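Local structure of putative prolyl-tRNA synthetase (Leishmania major, 5XIL) at residues Val417-Trp420 and Thr421-Val424; Pro436-Ala440 and Met441-Asn445; Ala406-Thr409 and Met410-Arg414; Cys493-Lys496 and Gly497-Lys500; Cys478-Phe481 and Glu482-Glu485. The protein probably catalyses the ATP-dependent attachment of L-proline to its tRNA, this chain holding the class II catalytic core, the anticodon-binding domain and the zinc-bearing C-terminal domain. All coordinates share one frame; numbering follows the deposited sequence. Where two conformers were deposited one is given.

Contact 1: residues Val417-Trp420 and Thr421-Val424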
loop_
_atom_site.group_PDB
_atom_site.type_symbol
_atom_site.label_atom_id
_atom_site.label_comp_id
_atom_site.label_asym_id
_atom_site.label_seq_id
_atom_site.Cartn_x
_atom_site.Cartn_y
_atom_site.Cartn_z
ATOM N N VAL A 417 -30.754 -28.345 -11.287
ATOM C CA VAL A 417 -31.722 -29.133 -10.599
ATOM C C VAL A 417 -33.106 -28.580 -10.964
ATOM O O VAL A 417 -33.345 -27.399 -10.763
ATOM C CB VAL A 417 -31.547 -29.119 -9.097
ATOM C CG1 VAL A 417 -32.719 -29.778 -8.332
ATOM C CG2 VAL A 417 -30.257 -29.808 -8.697
ATOM N N THR A 418 -33.978 -29.397 -11.496
ATOM C CA THR A 418 -35.359 -28.941 -11.763
ATOM C C THR A 418 -36.444 -29.591 -10.946
ATOM O O THR A 418 -37.595 -29.164 -11.048
ATOM C CB THR A 418 -35.734 -29.222 -13.198
ATOM O OG1 THR A 418 -35.607 -30.623 -13.430
ATOM C CG2 THR A 418 -34.805 -28.525 -14.128
ATOM N N GLU A 419 -36.130 -30.668 -10.239
ATOM C CA GLU A 419 -37.048 -31.344 -9.371
ATOM C C GLU A 419 -36.663 -31.221 -7.885
ATOM O O GLU A 419 -35.557 -31.584 -7.475
ATOM C CB GLU A 419 -37.143 -32.816 -9.809
ATOM C CG GLU A 419 -37.111 -33.027 -11.341
ATOM C CD GLU A 419 -38.312 -32.478 -12.115
ATOM O OE1 GLU A 419 -39.431 -32.787 -11.647
ATOM O OE2 GLU A 419 -38.159 -31.764 -13.168
ATOM N N TRP A 420 -37.637 -30.844 -7.035
ATOM C CA TRP A 420 -37.375 -30.649 -5.658
ATOM C C TRP A 420 -36.700 -31.873 -5.024
ATOM O O TRP A 420 -35.874 -31.723 -4.157
ATOM C CB TRP A 420 -38.613 -30.186 -4.850
ATOM C CG TRP A 420 -38.237 -30.147 -3.434
ATOM C CD1 TRP A 420 -38.492 -31.075 -2.483
ATOM C CD2 TRP A 420 -37.321 -29.193 -2.813
ATOM N NE1 TRP A 420 -37.894 -30.731 -1.331
ATOM C CE2 TRP A 420 -37.165 -29.583 -1.497
ATOM C CE3 TRP A 420 -36.713 -28.027 -3.235
ATOM C CZ2 TRP A 420 -36.326 -28.904 -0.605
ATOM C CZ3 TRP A 420 -35.892 -27.355 -2.352
ATOM C CH2 TRP A 420 -35.742 -27.778 -1.038
ATOM N N THR A 421 -37.084 -33.086 -5.432
ATOM C CA THR A 421 -36.636 -34.252 -4.737
ATOM C C THR A 421 -35.145 -34.485 -4.914
ATOM O O THR A 421 -34.564 -35.217 -4.147
ATOM C CB THR A 421 -37.366 -35.557 -5.173
ATOM O OG1 THR A 421 -37.494 -35.587 -6.608
ATOM C CG2 THR A 421 -38.720 -35.651 -4.591
ATOM N N GLU A 422 -34.554 -33.894 -5.927
ATOM C CA GLU A 422 -33.124 -34.039 -6.158
ATOM C C GLU A 422 -32.277 -32.935 -5.522
ATOM O O GLU A 422 -31.034 -33.006 -5.587
ATOM C CB GLU A 422 -32.838 -34.192 -7.675
ATOM C CG GLU A 422 -33.189 -33.020 -8.563
ATOM C CD GLU A 422 -32.975 -33.275 -10.061
ATOM O OE1 GLU A 422 -32.383 -34.348 -10.408
ATOM O OE2 GLU A 422 -33.358 -32.425 -10.888
ATOM N N PHE A 423 -32.935 -31.952 -4.912
ATOM C CA PHE A 423 -32.267 -30.743 -4.361
ATOM C C PHE A 423 -31.391 -31.083 -3.176
ATOM O O PHE A 423 -30.169 -30.905 -3.233
ATOM C CB PHE A 423 -33.324 -29.724 -3.939
ATOM C CG PHE A 423 -32.783 -28.322 -3.642
ATOM C CD1 PHE A 423 -32.271 -28.014 -2.405
ATOM C CD2 PHE A 423 -32.815 -27.350 -4.641
ATOM C CE1 PHE A 423 -31.770 -26.733 -2.144
ATOM C CE2 PHE A 423 -32.329 -26.076 -4.428
ATOM C CZ PHE A 423 -31.822 -25.760 -3.159
ATOM N N VAL A 424 -31.951 -31.612 -2.106
ATOM C CA VAL A 424 -31.108 -31.954 -0.955
ATOM C C VAL A 424 -30.076 -33.068 -1.189
ATOM O O VAL A 424 -28.964 -33.016 -0.687
ATOM C CB VAL A 424 -31.908 -32.246 0.324
ATOM C CG1 VAL A 424 -31.014 -32.722 1.461
ATOM C CG2 VAL A 424 -32.600 -30.952 0.774
HETATM O O HOH W 1 -34.725 -32.309 -1.657
#
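In the conformer given, OE2 of E422 takes one sound and one weak bond from successive amides as the chain turns into helix 423-428. N of T418 donates to it at 3.2 Å, on the anti side of the carboxylate and 15° out of its plane; N of E419 adds the weak bond at 3.3 Å. With CG of E422 between its own backbone N and carbonyl carbon (chi1 64°), this conformer folds back over residues 417-419, and CG comes tightly, 3.3 Å, against CG1 of V417. OG1 of T418 donates to OE2 of E419 at 2.8 Å; E419 belongs with E492 to a second magnesium site, whose ion is not bound to this chain here. N of E422 reaches O of E419, N of F423 reaches O of W420, and water 1 links O of W420 to N of V424. The six-membered ring of W420 and the ring of F423 make an offset stack, planes 16° and centroids 4.7 Å apart, at the helix start, with F423 packed on I433, V447 and F508. E454 takes the indole N-H. The T418 amide, weakly seconded by that of E419, would favour the charged E422 carboxylate in this conformer.

Contact 2: residues Pro436-Ala440 and Met441-Asn445. With ZN (zinc ion), chain B.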
loop_
_atom_site.group_PDB
_atom_site.type_symbol
_atom_site.label_atom_id
_atom_site.label_comp_id
_atom_site.label_asym_id
_atom_site.label_seq_id
_atom_site.Cartn_x
_atom_site.Cartn_y
_atom_site.Cartn_z
ATOM N N PRO A 436 -34.481 -23.264 -11.213
ATOM C CA PRO A 436 -35.441 -22.274 -11.728
ATOM C C PRO A 436 -36.117 -21.642 -10.567
ATOM O O PRO A 436 -36.451 -22.333 -9.594
ATOM C CB PRO A 436 -36.468 -23.102 -12.501
ATOM C CG PRO A 436 -35.796 -24.425 -12.749
ATOM C CD PRO A 436 -34.834 -24.644 -11.617
ATOM N N TRP A 437 -36.327 -20.331 -10.634
ATOM C CA TRP A 437 -36.937 -19.580 -9.504
ATOM C C TRP A 437 -37.906 -18.534 -10.084
ATOM O O TRP A 437 -37.634 -17.978 -11.143
ATOM C CB TRP A 437 -35.831 -18.873 -8.747
ATOM C CG TRP A 437 -36.248 -18.074 -7.557
ATOM C CD1 TRP A 437 -37.197 -18.396 -6.612
ATOM C CD2 TRP A 437 -35.753 -16.799 -7.186
ATOM N NE1 TRP A 437 -37.284 -17.403 -5.653
ATOM C CE2 TRP A 437 -36.413 -16.411 -5.985
ATOM C CE3 TRP A 437 -34.855 -15.927 -7.757
ATOM C CZ2 TRP A 437 -36.138 -15.229 -5.338
ATOM C CZ3 TRP A 437 -34.578 -14.784 -7.103
ATOM C CH2 TRP A 437 -35.220 -14.421 -5.913
ATOM N N CYS A 438 -39.083 -18.333 -9.468
ATOM C CA CYS A 438 -40.026 -17.327 -10.023
ATOM C C CYS A 438 -39.634 -15.914 -9.624
ATOM O O CYS A 438 -40.105 -14.927 -10.213
ATOM C CB CYS A 438 -41.485 -17.606 -9.554
ATOM S SG CYS A 438 -41.695 -17.471 -7.785
ATOM N N GLY A 439 -38.789 -15.805 -8.612
ATOM C CA GLY A 439 -38.325 -14.541 -8.130
ATOM C C GLY A 439 -38.961 -14.095 -6.846
ATOM O O GLY A 439 -38.606 -13.040 -6.309
ATOM N N ALA A 440 -39.911 -14.867 -6.313
ATOM C CA ALA A 440 -40.565 -14.476 -5.050
ATOM C C ALA A 440 -39.716 -14.777 -3.842
ATOM O O ALA A 440 -39.191 -15.886 -3.726
ATOM C CB ALA A 440 -41.904 -15.205 -4.922
ATOM N N MET A 441 -39.585 -13.821 -2.921
ATOM C CA MET A 441 -38.859 -14.066 -1.669
ATOM C C MET A 441 -39.371 -15.218 -0.857
ATOM O O MET A 441 -38.598 -15.954 -0.203
ATOM C CB MET A 441 -38.861 -12.810 -0.786
ATOM C CG MET A 441 -37.790 -12.825 0.264
ATOM S SD MET A 441 -37.822 -11.308 1.220
ATOM C CE MET A 441 -37.054 -10.184 0.065
ATOM N N GLU A 442 -40.690 -15.384 -0.835
ATOM C CA GLU A 442 -41.310 -16.475 -0.111
ATOM C C GLU A 442 -40.740 -17.864 -0.526
ATOM O O GLU A 442 -40.545 -18.763 0.287
ATOM C CB GLU A 442 -42.828 -16.438 -0.398
ATOM C CG GLU A 442 -43.453 -15.079 -0.113
ATOM C CD GLU A 442 -43.643 -14.224 -1.367
ATOM O OE1 GLU A 442 -44.782 -14.223 -1.899
ATOM O OE2 GLU A 442 -42.700 -13.531 -1.795
ATOM N N CYS A 443 -40.508 -18.007 -1.826
ATOM C CA CYS A 443 -40.026 -19.260 -2.404
ATOM C C CYS A 443 -38.586 -19.518 -1.995
ATOM O O CYS A 443 -38.240 -20.636 -1.610
ATOM C CB CYS A 443 -40.162 -19.264 -3.904
ATOM S SG CYS A 443 -41.917 -19.175 -4.525
ATOM N N GLU A 444 -37.772 -18.476 -2.047
ATOM C CA GLU A 444 -36.384 -18.540 -1.501
ATOM C C GLU A 444 -36.360 -18.954 -0.054
ATOM O O GLU A 444 -35.528 -19.792 0.378
ATOM C CB GLU A 444 -35.715 -17.173 -1.696
ATOM C CG GLU A 444 -34.344 -17.018 -1.153
ATOM C CD GLU A 444 -33.735 -15.675 -1.589
ATOM O OE1 GLU A 444 -34.454 -14.824 -2.234
ATOM O OE2 GLU A 444 -32.523 -15.488 -1.309
ATOM N N ASN A 445 -37.259 -18.387 0.728
ATOM C CA ASN A 445 -37.349 -18.738 2.137
ATOM C C ASN A 445 -37.751 -20.228 2.356
ATOM O O ASN A 445 -37.248 -20.908 3.243
ATOM C CB ASN A 445 -38.407 -17.816 2.776
ATOM C CG ASN A 445 -37.838 -16.472 3.190
ATOM O OD1 ASN A 445 -36.670 -16.349 3.493
ATOM N ND2 ASN A 445 -38.672 -15.461 3.233
HETATM ZN ZN ZN B . -41.818 -19.505 -6.693
#
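N of M441, the first residue of helix 441-455 after the A440 N-cap, lies 4.4 Å from CZ2 of W437, at the end of strand 432-437. Further along, C443 is a zinc ligand: its SG, anti to its carbonyl carbon (chi1 -64°), binds the zinc ion at 2.2 Å, and SG of C438 binds it at 2.3 Å. CB of C443 meets the W437 indole at its edge, in the ring plane, 3.8 Å from NE1. The next residue, E444, sets OE1 3.6 Å from CZ2 of W437, its carboxylate nearly perpendicular to the indole; OE2 of E444 is hydrogen-bonded to OG1 of T476 and of T200. O of A440 accepts from NE1 of W437 at 3.1 Å, and weakly from the amides of C443 and E444. The C438 thiolate also receives the amide of A440, N to SG 3.5 Å. C493 adds the third sulfur and an acetate oxygen the fourth ligand. Two cysteines with four residues between them, one before the helix and one in its first turn, thus tie strand to helix through the metal, and the N-H donated to C438 would be expected to temper the negative charge on its sulfur.

Contact 3: residues Ala406-Thr409 and Met410-Arg414. With MG (magnesium ion), chain F.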
loop_
_atom_site.group_PDB
_atom_site.type_symbol
_atom_site.label_atom_id
_atom_site.label_comp_id
_atom_site.label_asym_id
_atom_site.label_seq_id
_atom_site.Cartn_x
_atom_site.Cartn_y
_atom_site.Cartn_z
ATOM N N ALA A 406 -9.272 -25.524 -11.334
ATOM C CA ALA A 406 -10.277 -24.974 -10.402
ATOM C C ALA A 406 -11.571 -24.661 -11.106
ATOM O O ALA A 406 -12.622 -25.018 -10.567
ATOM C CB ALA A 406 -9.729 -23.747 -9.691
ATOM N N LYS A 407 -11.531 -24.067 -12.292
ATOM C CA LYS A 407 -12.744 -23.746 -13.050
ATOM C C LYS A 407 -13.575 -25.021 -13.387
ATOM O O LYS A 407 -14.843 -25.034 -13.278
ATOM C CB LYS A 407 -12.387 -22.966 -14.294
ATOM C CG LYS A 407 -13.555 -22.362 -15.025
ATOM C CD LYS A 407 -13.132 -21.732 -16.340
ATOM C CE LYS A 407 -14.336 -21.408 -17.247
ATOM N NZ LYS A 407 -15.074 -20.274 -16.619
ATOM N N GLU A 408 -12.872 -26.061 -13.801
ATOM C CA GLU A 408 -13.466 -27.391 -14.108
ATOM C C GLU A 408 -14.140 -28.021 -12.879
ATOM O O GLU A 408 -15.256 -28.552 -12.961
ATOM C CB GLU A 408 -12.378 -28.384 -14.620
ATOM C CG GLU A 408 -12.909 -29.798 -14.821
ATOM C CD GLU A 408 -11.830 -30.832 -15.211
ATOM O OE1 GLU A 408 -11.275 -31.494 -14.303
ATOM O OE2 GLU A 408 -11.557 -30.963 -16.419
ATOM N N THR A 409 -13.463 -28.018 -11.762
ATOM C CA THR A 409 -14.002 -28.474 -10.556
ATOM C C THR A 409 -15.337 -27.669 -10.210
ATOM O O THR A 409 -16.387 -28.285 -9.841
ATOM C CB THR A 409 -12.953 -28.362 -9.472
ATOM O OG1 THR A 409 -11.861 -29.268 -9.786
ATOM C CG2 THR A 409 -13.528 -28.694 -8.171
ATOM N N MET A 410 -15.279 -26.342 -10.343
ATOM C CA MET A 410 -16.389 -25.485 -10.097
ATOM C C MET A 410 -17.541 -25.825 -10.952
ATOM O O MET A 410 -18.669 -25.994 -10.410
ATOM C CB MET A 410 -16.011 -23.995 -10.179
ATOM C CG MET A 410 -17.194 -23.014 -9.955
ATOM S SD MET A 410 -16.818 -21.269 -10.282
ATOM C CE MET A 410 -16.727 -21.255 -12.065
ATOM N N GLU A 411 -17.322 -25.895 -12.274
ATOM C CA GLU A 411 -18.394 -26.160 -13.188
ATOM C C GLU A 411 -18.989 -27.532 -12.998
ATOM O O GLU A 411 -20.219 -27.678 -13.139
ATOM C CB GLU A 411 -17.940 -25.917 -14.613
ATOM C CG GLU A 411 -17.680 -24.445 -14.897
ATOM C CD GLU A 411 -17.021 -24.166 -16.223
ATOM O OE1 GLU A 411 -16.479 -25.094 -16.859
ATOM O OE2 GLU A 411 -17.028 -22.995 -16.606
ATOM N N THR A 412 -18.156 -28.510 -12.632
ATOM C CA THR A 412 -18.579 -29.924 -12.416
ATOM C C THR A 412 -19.576 -29.963 -11.195
ATOM O O THR A 412 -20.615 -30.637 -11.227
ATOM C CB THR A 412 -17.310 -30.787 -12.175
ATOM O OG1 THR A 412 -16.619 -30.939 -13.426
ATOM C CG2 THR A 412 -17.670 -32.146 -11.626
ATOM N N HIS A 413 -19.301 -29.133 -10.208
ATOM C CA HIS A 413 -20.050 -29.107 -8.977
ATOM C C HIS A 413 -21.213 -28.104 -8.995
ATOM O O HIS A 413 -21.758 -27.783 -7.954
ATOM C CB HIS A 413 -19.120 -28.852 -7.843
ATOM C CG HIS A 413 -18.310 -30.033 -7.471
ATOM N ND1 HIS A 413 -17.186 -30.360 -8.179
ATOM C CD2 HIS A 413 -18.499 -31.025 -6.590
ATOM C CE1 HIS A 413 -16.622 -31.421 -7.650
ATOM N NE2 HIS A 413 -17.420 -31.876 -6.718
ATOM N N ARG A 414 -21.493 -27.550 -10.170
ATOM C CA ARG A 414 -22.601 -26.627 -10.353
ATOM C C ARG A 414 -23.611 -27.552 -10.984
ATOM O O ARG A 414 -23.414 -28.005 -12.112
ATOM C CB ARG A 414 -22.222 -25.505 -11.316
ATOM C CG ARG A 414 -23.241 -24.378 -11.388
ATOM C CD ARG A 414 -22.564 -23.018 -11.340
ATOM N NE ARG A 414 -22.137 -22.573 -12.663
ATOM C CZ ARG A 414 -20.930 -22.084 -12.933
ATOM N NH1 ARG A 414 -20.026 -21.976 -11.970
ATOM N NH2 ARG A 414 -20.629 -21.702 -14.167
HETATM MG MG MG F . -16.969 -32.918 -5.026
HETATM O O HOH W 2 -17.525 -31.162 -3.787
HETATM O O HOH W 3 -18.958 -33.823 -5.254
HETATM O O HOH W 4 -16.445 -34.491 -6.176
HETATM O O HOH W 5 -16.594 -33.747 -3.359
#
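CG of H413 stands anti to its carbonyl carbon (chi1 -76°), which turns the imidazole back along the last turn of the helix so that ND1 faces O of T409. This is the C-terminal end of helix 387-412, and H413 is the first residue to leave helical geometry. O of T409 takes two bonds from that one residue, from N at 3.1 Å and from ND1 at 2.8 Å, arriving from opposite faces of the carbonyl plane; the oxygen lies in the plane of the imidazole. The same pattern appears one residue earlier: OG1 of T412 donates to O of E408 at 2.8 Å, across the plane from the amide of T412. On another side of the helix K407, extended until it bends at chi4, crosses E411 and forms a salt bridge, NZ to OE2 3.3 Å. With its ND1-H donated to O of T409 and NE2 on a magnesium ion, the imidazole is held from both sides. E219, after strand 210-218, is the second protein ligand, so the site ties the helix end to that strand's loop. NE2 of H413 binds the magnesium ion at 2.0 Å, and waters 2, 3, 4 and 5 with E219 bring the ligands to six.

Contact 4: residues Cys493-Lys496 and Gly497-Lys500. With ZN (zinc ion), chain B; ACT (acetate ion), chain C.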
loop_
_atom_site.group_PDB
_atom_site.type_symbol
_atom_site.label_atom_id
_atom_site.label_comp_id
_atom_site.label_asym_id
_atom_site.label_seq_id
_atom_site.Cartn_x
_atom_site.Cartn_y
_atom_site.Cartn_z
ATOM N N CYS A 493 -41.083 -22.964 -10.774
ATOM C CA CYS A 493 -40.210 -22.600 -9.649
ATOM C C CYS A 493 -39.831 -23.830 -8.786
ATOM O O CYS A 493 -40.626 -24.724 -8.573
ATOM C CB CYS A 493 -40.897 -21.493 -8.874
ATOM S SG CYS A 493 -40.081 -20.954 -7.412
ATOM N N ILE A 494 -38.585 -23.875 -8.276
ATOM C CA ILE A 494 -38.046 -25.106 -7.663
ATOM C C ILE A 494 -38.668 -25.554 -6.365
ATOM O O ILE A 494 -38.583 -26.757 -6.035
ATOM C CB ILE A 494 -36.485 -24.995 -7.475
ATOM C CG1 ILE A 494 -35.815 -26.360 -7.115
ATOM C CG2 ILE A 494 -36.207 -23.926 -6.403
ATOM C CD1 ILE A 494 -36.147 -27.479 -8.099
ATOM N N CYS A 495 -39.244 -24.640 -5.579
ATOM C CA CYS A 495 -39.663 -24.982 -4.249
ATOM C C CYS A 495 -40.752 -26.053 -4.265
ATOM O O CYS A 495 -41.502 -26.213 -5.220
ATOM C CB CYS A 495 -40.084 -23.807 -3.334
ATOM S SG CYS A 495 -41.108 -22.576 -4.096
ATOM N N LYS A 496 -40.738 -26.799 -3.182
ATOM C CA LYS A 496 -41.567 -27.987 -3.025
ATOM C C LYS A 496 -43.022 -27.574 -3.034
ATOM O O LYS A 496 -43.432 -26.757 -2.211
ATOM C CB LYS A 496 -41.240 -28.647 -1.739
ATOM C CG LYS A 496 -41.887 -30.009 -1.611
ATOM C CD LYS A 496 -41.581 -30.612 -0.269
ATOM C CE LYS A 496 -42.405 -30.002 0.837
ATOM N NZ LYS A 496 -41.847 -30.384 2.165
ATOM N N GLY A 497 -43.767 -28.147 -3.957
ATOM C CA GLY A 497 -45.152 -27.787 -4.172
ATOM C C GLY A 497 -45.372 -26.579 -5.068
ATOM O O GLY A 497 -46.509 -26.305 -5.412
ATOM N N CYS A 498 -44.314 -25.845 -5.460
ATOM C CA CYS A 498 -44.486 -24.575 -6.184
ATOM C C CYS A 498 -44.896 -24.854 -7.567
ATOM O O CYS A 498 -44.683 -25.955 -8.045
ATOM C CB CYS A 498 -43.229 -23.671 -6.112
ATOM S SG CYS A 498 -42.999 -23.338 -4.376
ATOM N N THR A 499 -45.541 -23.863 -8.184
ATOM C CA THR A 499 -46.266 -24.011 -9.430
ATOM C C THR A 499 -46.042 -22.924 -10.439
ATOM O O THR A 499 -46.290 -23.138 -11.614
ATOM C CB THR A 499 -47.798 -24.039 -9.134
ATOM O OG1 THR A 499 -48.092 -25.265 -8.465
ATOM C CG2 THR A 499 -48.620 -23.988 -10.384
ATOM N N LYS A 500 -45.671 -21.729 -9.996
ATOM C CA LYS A 500 -45.457 -20.641 -10.943
ATOM C C LYS A 500 -44.327 -20.917 -11.879
ATOM O O LYS A 500 -43.323 -21.525 -11.462
ATOM C CB LYS A 500 -45.166 -19.318 -10.212
ATOM C CG LYS A 500 -46.381 -18.848 -9.465
ATOM C CD LYS A 500 -46.106 -17.624 -8.610
ATOM C CE LYS A 500 -47.432 -17.056 -8.124
ATOM N NZ LYS A 500 -47.166 -16.060 -7.061
HETATM ZN ZN ZN B . -41.818 -19.505 -6.693
HETATM C C ACT C . -44.683 -20.546 -6.711
HETATM O O ACT C . -43.570 -20.533 -7.287
HETATM O OXT ACT C . -45.583 -21.434 -7.016
HETATM C CH3 ACT C . -44.896 -19.482 -5.660
#
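C493 joins K500 across the base of a hairpin-like loop that a type II beta turn, C495 to C498, reverses at its tip; the loop belongs to the zinc site of the C-terminal domain. N of C493 donates to O of K500 at 2.7 Å, nearly straight and almost in line with the carbonyl. The side chain of C493 puts SG anti to its N (chi1 176°), where it binds the zinc ion at 2.4 Å; C438 and C443 supply the other two sulfurs, and CB of C493 packs 4.2 Å from CB of C498. I494 turns its side chain away from the second half of the loop, onto V447 and A435. C495 closes the turn twice. Its O accepts the amide of C498 at 2.8 Å, from above the carbonyl plane, and its SG forms a disulfide with SG of C498, chi3 -107°, so the turn is tied covalently as well. SG of C495 also packs on C443, next to the metal. K496 follows at the surface, its O bonded to Q446 of helix 441-455, and G497 takes the third turn position with the positive phi that a type II turn needs there. An acetate, probably from the crystallisation liquor, lies between the zinc and the amides of T499 and K500. The acetate O binds the zinc ion at 2.1 Å as fourth ligand. The acetate OXT is held by two consecutive backbone N-H groups, from N of T499 at 2.7 Å and from N of K500 at 3.0 Å.

Contact 5: residues Cys478-Phe481 and Glu482-Glu485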
loop_
_atom_site.group_PDB
_atom_site.type_symbol
_atom_site.label_atom_id
_atom_site.label_comp_id
_atom_site.label_asym_id
_atom_site.label_seq_id
_atom_site.Cartn_x
_atom_site.Cartn_y
_atom_site.Cartn_z
ATOM N N CYS A 478 -26.231 -16.180 -5.672
ATOM C CA CYS A 478 -26.449 -15.050 -6.555
ATOM C C CYS A 478 -27.308 -15.516 -7.685
ATOM O O CYS A 478 -27.416 -16.740 -7.950
ATOM C CB CYS A 478 -25.165 -14.443 -7.140
ATOM S SG CYS A 478 -24.321 -15.505 -8.296
ATOM N N ILE A 479 -27.879 -14.543 -8.373
ATOM C CA ILE A 479 -28.473 -14.745 -9.675
ATOM C C ILE A 479 -27.331 -14.463 -10.659
ATOM O O ILE A 479 -26.896 -13.310 -10.745
ATOM C CB ILE A 479 -29.592 -13.740 -9.994
ATOM C CG1 ILE A 479 -30.631 -13.867 -8.931
ATOM C CG2 ILE A 479 -30.243 -14.117 -11.322
ATOM C CD1 ILE A 479 -31.224 -12.584 -8.483
ATOM N N PRO A 480 -26.803 -15.508 -11.310
ATOM C CA PRO A 480 -25.646 -15.306 -12.194
ATOM C C PRO A 480 -25.965 -14.450 -13.408
ATOM O O PRO A 480 -27.026 -14.613 -14.005
ATOM C CB PRO A 480 -25.267 -16.719 -12.622
ATOM C CG PRO A 480 -25.959 -17.618 -11.748
ATOM C CD PRO A 480 -27.133 -16.938 -11.143
ATOM N N PHE A 481 -25.057 -13.550 -13.766
ATOM C CA PHE A 481 -25.230 -12.745 -14.950
ATOM C C PHE A 481 -25.174 -13.649 -16.185
ATOM O O PHE A 481 -25.870 -13.404 -17.134
ATOM C CB PHE A 481 -24.157 -11.642 -15.034
ATOM C CG PHE A 481 -24.250 -10.600 -13.945
ATOM C CD1 PHE A 481 -25.456 -10.116 -13.543
ATOM C CD2 PHE A 481 -23.128 -10.033 -13.413
ATOM C CE1 PHE A 481 -25.585 -9.185 -12.547
ATOM C CE2 PHE A 481 -23.225 -9.062 -12.420
ATOM C CZ PHE A 481 -24.456 -8.645 -11.975
ATOM N N GLU A 482 -24.379 -14.711 -16.137
ATOM C CA GLU A 482 -24.296 -15.676 -17.229
ATOM C C GLU A 482 -25.316 -16.757 -16.931
ATOM O O GLU A 482 -25.055 -17.590 -16.081
ATOM C CB GLU A 482 -22.876 -16.271 -17.303
ATOM C CG GLU A 482 -22.669 -17.279 -18.440
ATOM C CD GLU A 482 -21.193 -17.498 -18.769
ATOM O OE1 GLU A 482 -20.403 -17.864 -17.872
ATOM O OE2 GLU A 482 -20.824 -17.251 -19.935
ATOM N N GLN A 483 -26.478 -16.702 -17.582
ATOM C CA GLN A 483 -27.528 -17.675 -17.415
ATOM C C GLN A 483 -27.397 -18.839 -18.402
ATOM O O GLN A 483 -26.851 -18.658 -19.454
ATOM C CB GLN A 483 -28.888 -17.017 -17.649
ATOM C CG GLN A 483 -29.272 -16.022 -16.602
ATOM C CD GLN A 483 -29.877 -16.651 -15.400
ATOM O OE1 GLN A 483 -30.874 -17.353 -15.496
ATOM N NE2 GLN A 483 -29.316 -16.379 -14.225
ATOM N N PRO A 484 -27.835 -20.023 -18.027
ATOM C CA PRO A 484 -27.929 -21.176 -18.955
ATOM C C PRO A 484 -28.640 -20.835 -20.251
ATOM O O PRO A 484 -29.540 -20.014 -20.256
ATOM C CB PRO A 484 -28.828 -22.152 -18.200
ATOM C CG PRO A 484 -28.634 -21.817 -16.781
ATOM C CD PRO A 484 -28.392 -20.337 -16.701
ATOM N N GLU A 485 -28.282 -21.503 -21.342
ATOM C CA GLU A 485 -29.112 -21.467 -22.553
ATOM C C GLU A 485 -30.511 -21.987 -22.273
ATOM O O GLU A 485 -31.482 -21.387 -22.725
ATOM C CB GLU A 485 -28.472 -22.301 -23.656
ATOM C CG GLU A 485 -27.241 -21.616 -24.222
ATOM C CD GLU A 485 -27.574 -20.738 -25.416
ATOM O OE1 GLU A 485 -28.584 -19.964 -25.344
ATOM O OE2 GLU A 485 -26.824 -20.852 -26.428
HETATM O O HOH W 6 -26.722 -14.898 -19.711
#
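Q483 reaches back to P480 at the strand end. Its CB leads to CG, which stands anti to the carbonyl carbon (chi1 -68°) and lies 3.7 Å from O of P480. The chain then bends sharply at chi2, -83°, so that CD stays close to the same oxygen and the amide curls back over the strand end. NE2 of Q483 donates to O of P480 at 2.9 Å with an N-H...O angle of 175°. The approach is in the carbonyl plane, on a lone pair, and the oxygen also lies in the plane of the glutamine amide. That strand is 475-480, paired with strands 195-198 and 504-509, and the chain leaves it here for the long loop before strand 504-509. The same NE2 touches CG2 of I479 at 3.8 Å and CD of P480 at a like distance, so apolar groups of the strand flank the amide nitrogen. At the other branch OE1 accepts the backbone N-H of W505, which fastens the amide to the neighbouring strand as well. On the backbone, water 6 bridges O of F481, to which it donates, and N of Q483, from which it accepts at 2.8 Å, while CB of P480 packs 3.6 Å from O of E482.

How the contacts relate
Contacts 2 and 4 share the zinc ion, each supplying part of its cysteine set, and lie 9 Å apart between centres; P436 and I494 also join them through a probable backbone hydrogen bond. Contact 1 packs against contact 4 through W420 and I494 and against contact 2 through P436. These three are partly buried and mix apolar or sulfur packing with backbone bonds. Contacts 3 and 5 are surface contacts: contact 3 uses a salt bridge, helix carbonyls and a magnesium ion, contact 5 a glutamine amide and a water. Contact 3 adjoins contact 1 in sequence but stands 25 Å from contact 2, between centres, while contact 5 touches contact 2 where CD1 of I479 meets W437.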